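Amy13K (PDB 6B3P) probably binds starch through tandem family 26 carbohydrate-binding modules of a surface-anchored gut bacterial alpha-amylase, holding malto-oligosaccharide at two separate sites. Local coordinates at residues 7-21 against 56-70. Numbering follows the deposited sequence.
Sequences YKSTLGDDVAAYIYK and DYSLILNDDGHGNQL. With GLC (alpha-D-glucopyranose), chain C; GLC (alpha-D-glucopyranose), chain B; FMT (formic acid), chain Q; EDO (1,2-ethanediol), chain I.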
loop_
_atom_site.group_PDB
_atom_site.type_symbol
_atom_site.label_atom_id
_atom_site.label_comp_id
_atom_site.label_asym_id
_atom_site.label_seq_id
_atom_site.Cartn_x
_atom_site.Cartn_y
_atom_site.Cartn_z
ATOM N N TYR A 7 12.040 1.577 -7.166
ATOM C CA TYR A 7 13.370 1.544 -7.760
ATOM C C TYR A 7 13.330 0.825 -9.104
ATOM O O TYR A 7 12.930 -0.338 -9.189
ATOM C CB TYR A 7 14.349 0.864 -6.795
ATOM C CG TYR A 7 15.723 0.566 -7.355
ATOM C CD1 TYR A 7 16.396 1.487 -8.152
ATOM C CD2 TYR A 7 16.359 -0.634 -7.058
ATOM C CE1 TYR A 7 17.658 1.210 -8.652
ATOM C CE2 TYR A 7 17.615 -0.918 -7.549
ATOM C CZ TYR A 7 18.262 0.005 -8.344
ATOM O OH TYR A 7 19.510 -0.290 -8.831
ATOM N N LYS A 8 13.719 1.539 -10.155
ATOM C CA LYS A 8 13.869 0.944 -11.474
ATOM C C LYS A 8 15.227 0.261 -11.497
ATOM O O LYS A 8 16.250 0.909 -11.717
ATOM C CB LYS A 8 13.756 2.005 -12.570
ATOM C CG LYS A 8 13.614 1.454 -13.981
ATOM C CD LYS A 8 13.622 2.591 -14.985
ATOM C CE LYS A 8 13.057 2.176 -16.327
ATOM N NZ LYS A 8 12.787 3.377 -17.163
ATOM N N SER A 9 15.230 -1.044 -11.248
ATOM C CA SER A 9 16.465 -1.749 -10.928
ATOM C C SER A 9 17.511 -1.673 -12.029
ATOM O O SER A 9 17.212 -1.843 -13.211
ATOM C CB SER A 9 16.189 -3.218 -10.614
ATOM O OG SER A 9 17.402 -3.873 -10.284
ATOM N N THR A 10 18.738 -1.397 -11.602
ATOM C CA THR A 10 19.917 -1.500 -12.439
ATOM C C THR A 10 20.844 -2.572 -11.866
ATOM O O THR A 10 22.009 -2.669 -12.257
ATOM C CB THR A 10 20.665 -0.159 -12.520
ATOM O OG1 THR A 10 20.946 0.306 -11.194
ATOM C CG2 THR A 10 19.830 0.883 -13.250
ATOM N N LEU A 11 20.316 -3.369 -10.936
ATOM C CA LEU A 11 21.104 -4.371 -10.217
ATOM C C LEU A 11 20.502 -5.776 -10.297
ATOM O O LEU A 11 20.890 -6.666 -9.538
ATOM C CB LEU A 11 21.250 -3.964 -8.747
ATOM C CG LEU A 11 22.120 -2.746 -8.433
ATOM C CD1 LEU A 11 21.994 -2.382 -6.959
ATOM C CD2 LEU A 11 23.576 -3.012 -8.795
ATOM N N GLY A 12 19.559 -5.976 -11.213
ATOM C CA GLY A 12 18.930 -7.276 -11.400
ATOM C C GLY A 12 17.557 -7.341 -10.760
ATOM O O GLY A 12 17.031 -6.320 -10.321
ATOM N N ASP A 13 16.978 -8.539 -10.695
ATOM C CA ASP A 13 15.600 -8.692 -10.230
ATOM C C ASP A 13 15.490 -9.015 -8.734
ATOM O O ASP A 13 14.388 -9.198 -8.214
ATOM C CB ASP A 13 14.882 -9.779 -11.044
ATOM C CG ASP A 13 15.507 -11.160 -10.880
ATOM O OD1 ASP A 13 16.334 -11.361 -9.965
ATOM O OD2 ASP A 13 15.157 -12.060 -11.674
ATOM N N ASP A 14 16.632 -9.101 -8.057
ATOM C CA ASP A 14 16.660 -9.332 -6.614
ATOM C C ASP A 14 17.353 -8.160 -5.930
ATOM O O ASP A 14 18.583 -8.101 -5.866
ATOM C CB ASP A 14 17.367 -10.650 -6.276
ATOM C CG ASP A 14 17.288 -10.991 -4.799
ATOM O OD1 ASP A 14 16.389 -10.459 -4.118
ATOM O OD2 ASP A 14 18.116 -11.795 -4.324
ATOM N N VAL A 15 16.548 -7.227 -5.429
ATOM C CA VAL A 15 17.060 -5.997 -4.847
ATOM C C VAL A 15 16.385 -5.690 -3.518
ATOM O O VAL A 15 15.288 -6.176 -3.236
ATOM C CB VAL A 15 16.858 -4.804 -5.802
ATOM C CG1 VAL A 15 17.785 -4.929 -7.003
ATOM C CG2 VAL A 15 15.401 -4.713 -6.244
ATOM N N ALA A 16 17.051 -4.873 -2.710
ATOM C CA ALA A 16 16.554 -4.516 -1.390
ATOM C C ALA A 16 16.918 -3.075 -1.056
ATOM O O ALA A 16 17.806 -2.484 -1.678
ATOM C CB ALA A 16 17.112 -5.466 -0.336
ATOM N N ALA A 17 16.214 -2.519 -0.077
ATOM C CA ALA A 17 16.474 -1.171 0.411
ATOM C C ALA A 17 16.961 -1.234 1.854
ATOM O O ALA A 17 16.252 -1.730 2.734
ATOM C CB ALA A 17 15.220 -0.310 0.304
ATOM N N TYR A 18 18.173 -0.739 2.085
ATOM C CA TYR A 18 18.733 -0.637 3.426
ATOM C C TYR A 18 18.629 0.807 3.897
ATOM O O TYR A 18 19.107 1.725 3.230
ATOM C CB TYR A 18 20.186 -1.112 3.451
ATOM C CG TYR A 18 20.842 -1.009 4.809
ATOM C CD1 TYR A 18 20.497 -1.876 5.836
ATOM C CD2 TYR A 18 21.815 -0.054 5.059
ATOM C CE1 TYR A 18 21.097 -1.789 7.076
ATOM C CE2 TYR A 18 22.421 0.043 6.296
ATOM C CZ TYR A 18 22.057 -0.826 7.301
ATOM O OH TYR A 18 22.660 -0.736 8.532
ATOM N N ILE A 19 17.997 0.994 5.050
ATOM C CA ILE A 19 17.722 2.321 5.584
ATOM C C ILE A 19 18.342 2.431 6.968
ATOM O O ILE A 19 18.224 1.507 7.772
ATOM C CB ILE A 19 16.201 2.594 5.648
ATOM C CG1 ILE A 19 15.605 2.551 4.237
ATOM C CG2 ILE A 19 15.910 3.944 6.315
ATOM C CD1 ILE A 19 14.096 2.485 4.203
ATOM N N TYR A 20 19.012 3.546 7.246
ATOM C CA TYR A 20 19.695 3.686 8.527
ATOM C C TYR A 20 19.840 5.118 9.031
ATOM O O TYR A 20 19.927 6.068 8.250
ATOM C CB TYR A 20 21.086 3.049 8.449
ATOM C CG TYR A 20 22.077 3.790 7.572
ATOM C CD1 TYR A 20 22.876 4.803 8.092
ATOM C CD2 TYR A 20 22.227 3.468 6.230
ATOM C CE1 TYR A 20 23.788 5.473 7.301
ATOM C CE2 TYR A 20 23.138 4.135 5.431
ATOM C CZ TYR A 20 23.918 5.137 5.973
ATOM O OH TYR A 20 24.832 5.819 5.198
ATOM N N LYS A 21 19.863 5.246 10.358
ATOM C CA LYS A 21 20.140 6.507 11.036
ATOM C C LYS A 21 20.674 6.230 12.442
ATOM O O LYS A 21 19.974 5.655 13.270
ATOM C CB LYS A 21 18.885 7.380 11.110
ATOM C CG LYS A 21 19.097 8.721 11.811
ATOM C CD LYS A 21 20.074 9.620 11.055
ATOM C CE LYS A 21 20.106 11.022 11.653
ATOM N NZ LYS A 21 21.133 11.902 11.028
ATOM N N ASP A 56 15.767 12.288 9.794
ATOM C CA ASP A 56 16.034 11.915 8.415
ATOM C C ASP A 56 16.665 10.529 8.423
ATOM O O ASP A 56 16.995 10.003 9.486
ATOM C CB ASP A 56 16.964 12.924 7.735
ATOM C CG ASP A 56 16.362 14.309 7.643
ATOM O OD1 ASP A 56 15.119 14.422 7.575
ATOM O OD2 ASP A 56 17.137 15.289 7.625
ATOM N N TYR A 57 16.821 9.937 7.243
ATOM C CA TYR A 57 17.516 8.661 7.111
ATOM C C TYR A 57 18.379 8.639 5.863
ATOM O O TYR A 57 18.275 9.515 5.003
ATOM C CB TYR A 57 16.526 7.496 7.061
ATOM C CG TYR A 57 15.720 7.318 8.326
ATOM C CD1 TYR A 57 14.574 8.067 8.547
ATOM C CD2 TYR A 57 16.102 6.402 9.296
ATOM C CE1 TYR A 57 13.832 7.914 9.701
ATOM C CE2 TYR A 57 15.360 6.239 10.457
ATOM C CZ TYR A 57 14.227 7.001 10.651
ATOM O OH TYR A 57 13.481 6.852 11.797
ATOM N N SER A 58 19.239 7.630 5.787
ATOM C CA SER A 58 20.014 7.349 4.588
ATOM C C SER A 58 19.491 6.075 3.948
ATOM O O SER A 58 19.061 5.161 4.651
ATOM C CB SER A 58 21.496 7.203 4.920
ATOM O OG SER A 58 22.024 8.423 5.402
ATOM N N LEU A 59 19.534 6.027 2.620
ATOM C CA LEU A 59 19.078 4.869 1.861
ATOM C C LEU A 59 20.220 4.295 1.031
ATOM O O LEU A 59 20.932 5.030 0.348
ATOM C CB LEU A 59 17.906 5.251 0.949
ATOM C CG LEU A 59 17.535 4.252 -0.153
ATOM C CD1 LEU A 59 16.906 2.992 0.431
ATOM C CD2 LEU A 59 16.616 4.899 -1.179
ATOM N N ILE A 60 20.387 2.979 1.103
ATOM C CA ILE A 60 21.290 2.266 0.208
ATOM C C ILE A 60 20.514 1.192 -0.540
ATOM O O ILE A 60 20.053 0.216 0.053
ATOM C CB ILE A 60 22.470 1.620 0.963
ATOM C CG1 ILE A 60 23.359 2.706 1.573
ATOM C CG2 ILE A 60 23.299 0.742 0.019
ATOM C CD1 ILE A 60 24.444 2.174 2.491
ATOM N N LEU A 61 20.358 1.396 -1.844
ATOM C CA LEU A 61 19.776 0.389 -2.719
ATOM C C LEU A 61 20.859 -0.623 -3.087
ATOM O O LEU A 61 21.999 -0.249 -3.360
ATOM C CB LEU A 61 19.179 1.042 -3.967
ATOM C CG LEU A 61 17.988 1.972 -3.707
ATOM C CD1 LEU A 61 17.735 2.880 -4.902
ATOM C CD2 LEU A 61 16.741 1.160 -3.378
ATOM N N ASN A 62 20.498 -1.902 -3.085
ATOM C CA ASN A 62 21.471 -2.980 -3.252
ATOM C C ASN A 62 20.828 -4.203 -3.902
ATOM O O ASN A 62 19.611 -4.245 -4.069
ATOM C CB ASN A 62 22.082 -3.348 -1.895
ATOM C CG ASN A 62 21.048 -3.855 -0.907
ATOM O OD1 ASN A 62 20.472 -4.925 -1.094
ATOM N ND2 ASN A 62 20.818 -3.091 0.162
ATOM N N ASP A 63 21.638 -5.197 -4.266
ATOM C CA ASP A 63 21.111 -6.411 -4.891
ATOM C C ASP A 63 20.857 -7.509 -3.857
ATOM O O ASP A 63 21.113 -8.688 -4.107
ATOM C CB ASP A 63 22.055 -6.914 -5.995
ATOM C CG ASP A 63 23.452 -7.235 -5.491
ATOM O OD1 ASP A 63 23.710 -7.127 -4.275
ATOM O OD2 ASP A 63 24.298 -7.609 -6.330
ATOM N N ASP A 64 20.357 -7.098 -2.696
ATOM C CA ASP A 64 19.850 -8.017 -1.677
ATOM C C ASP A 64 20.907 -8.992 -1.153
ATOM O O ASP A 64 20.636 -10.182 -0.985
ATOM C CB ASP A 64 18.652 -8.796 -2.234
ATOM C CG ASP A 64 17.714 -9.300 -1.142
ATOM O OD1 ASP A 64 17.916 -8.959 0.042
ATOM O OD2 ASP A 64 16.752 -10.026 -1.472
ATOM N N GLY A 65 22.108 -8.484 -0.892
ATOM C CA GLY A 65 23.133 -9.263 -0.220
ATOM C C GLY A 65 24.073 -10.024 -1.136
ATOM O O GLY A 65 24.747 -10.950 -0.684
ATOM N N HIS A 66 24.132 -9.634 -2.408
ATOM C CA HIS A 66 24.933 -10.356 -3.397
ATOM C C HIS A 66 26.082 -9.516 -3.960
ATOM O O HIS A 66 26.513 -9.722 -5.095
ATOM C CB HIS A 66 24.031 -10.856 -4.530
ATOM C CG HIS A 66 23.078 -11.931 -4.106
ATOM N ND1 HIS A 66 21.723 -11.716 -3.964
ATOM C CD2 HIS A 66 23.289 -13.227 -3.775
ATOM C CE1 HIS A 66 21.141 -12.836 -3.572
ATOM N NE2 HIS A 66 22.069 -13.767 -3.449
ATOM N N GLY A 67 26.571 -8.571 -3.161
ATOM C CA GLY A 67 27.857 -7.942 -3.420
ATOM C C GLY A 67 27.854 -6.575 -4.080
ATOM O O GLY A 67 28.923 -5.987 -4.262
ATOM N N ASN A 68 26.680 -6.064 -4.438
ATOM C CA ASN A 68 26.599 -4.779 -5.131
ATOM C C ASN A 68 25.587 -3.824 -4.517
ATOM O O ASN A 68 24.474 -4.216 -4.169
ATOM C CB ASN A 68 26.262 -5.010 -6.603
ATOM C CG ASN A 68 27.251 -5.931 -7.279
ATOM O OD1 ASN A 68 26.942 -7.082 -7.581
ATOM N ND2 ASN A 68 28.453 -5.428 -7.513
ATOM N N GLN A 69 25.987 -2.562 -4.395
ATOM C CA GLN A 69 25.127 -1.531 -3.829
ATOM C C GLN A 69 25.413 -0.175 -4.460
ATOM O O GLN A 69 26.537 0.101 -4.884
ATOM C CB GLN A 69 25.327 -1.444 -2.320
ATOM C CG GLN A 69 26.675 -0.879 -1.949
ATOM C CD GLN A 69 27.004 -1.056 -0.485
ATOM O OE1 GLN A 69 27.143 -2.179 0.011
ATOM N NE2 GLN A 69 27.131 0.060 0.220
ATOM N N LEU A 70 24.390 0.671 -4.501
ATOM C CA LEU A 70 24.545 2.037 -4.971
ATOM C C LEU A 70 24.990 2.940 -3.827
ATOM O O LEU A 70 24.919 2.564 -2.658
ATOM C CB LEU A 70 23.237 2.547 -5.574
ATOM C CG LEU A 70 22.607 1.650 -6.642
ATOM C CD1 LEU A 70 21.359 2.308 -7.208
ATOM C CD2 LEU A 70 23.597 1.325 -7.756
HETATM C C1 GLC C . 26.222 1.192 5.735
HETATM C C2 GLC C . 27.017 2.401 5.319
HETATM C C3 GLC C . 27.779 3.004 6.483
HETATM C C4 GLC C . 26.855 3.196 7.677
HETATM C C5 GLC C . 26.072 1.927 7.967
HETATM C C6 GLC C . 25.076 2.049 9.116
HETATM O O2 GLC C . 27.857 2.008 4.283
HETATM O O3 GLC C . 28.389 4.199 6.106
HETATM O O4 GLC C . 27.647 3.593 8.773
HETATM O O5 GLC C . 25.394 1.539 6.811
HETATM O O6 GLC C . 24.393 0.863 9.414
HETATM C C1 GLC B . 27.295 -3.830 4.639
HETATM C C2 GLC B . 27.217 -2.789 3.542
HETATM C C3 GLC B . 27.544 -1.427 4.137
HETATM C C4 GLC B . 26.679 -1.126 5.345
HETATM C C5 GLC B . 26.743 -2.268 6.333
HETATM C C6 GLC B . 25.808 -1.982 7.498
HETATM O O2 GLC B . 28.063 -3.125 2.466
HETATM O O3 GLC B . 27.368 -0.420 3.193
HETATM O O4 GLC B . 27.083 0.081 5.940
HETATM O O5 GLC B . 26.411 -3.453 5.680
HETATM O O6 GLC B . 25.663 -3.044 8.392
HETATM C C FMT Q . 18.041 14.299 11.343
HETATM O O1 FMT Q . 17.107 14.769 10.704
HETATM O O2 FMT Q . 17.861 13.520 12.270
HETATM C C1 EDO I . 20.506 11.410 7.106
HETATM O O1 EDO I . 20.466 11.931 8.438
HETATM C C2 EDO I . 21.733 11.925 6.360
HETATM O O2 EDO I . 22.899 11.812 7.181
HETATM O O HOH W 1 23.487 -7.187 -9.023
HETATM O O HOH W 2 21.697 8.312 8.087
#
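Tyr20 lies flat between Ser58 and a glucose: Ser58 CB sits under one face, 3.4 Å from Tyr20 CZ, while C6 and O5 of the chain C glucose cover the opposite face. Its CG stands between the backbone N and the carbonyl carbon (chi1 70°), which lays the ring across the neighbouring strand, and the hydroxyl is tied to Asp72. Ile60 CD1 comes within 3.8 Å of Tyr20 CE2 and also touches the edge of the Tyr18 ring, filling the corner between the two tyrosines beneath the sugars. Tyr18 extends instead, CG anti to the backbone N (chi1 179°), and its OH meets glucose O6 of chain C at 2.5 Å, in the plane of the ring. Replacing Tyr20 with an alanine would probably strip the glucose of its stacking face and leave Ser58 CB and Asp72 without their partner. Beneath these side chains strands 16-20 and 57-62 run antiparallel, with six backbone hydrogen bonds pairing Ala16, Tyr18 and Tyr20 with Asn62, Ile60 and Ser58. On the other face Ala17 CB packs on Leu59 CD1 at 3.7 Å, and Leu61 CD1 lies over one face of the Tyr7 ring, 4.0 Å from its centroid. Past the strand ends Asp14 and Asp64 cross at about a right angle, OD1 of Asp14 2.7 Å from OD2 of Asp64, so one acid probably holds a proton; Thr34 also bonds Asp64 OD2. The result is a CBM26 beta-sandwich sheet with an apolar inner face and an aromatic glycan-binding platform on the outer one, where Trp30 meets Tyr18 edge-to-face and Gln69 grips the chain B glucose.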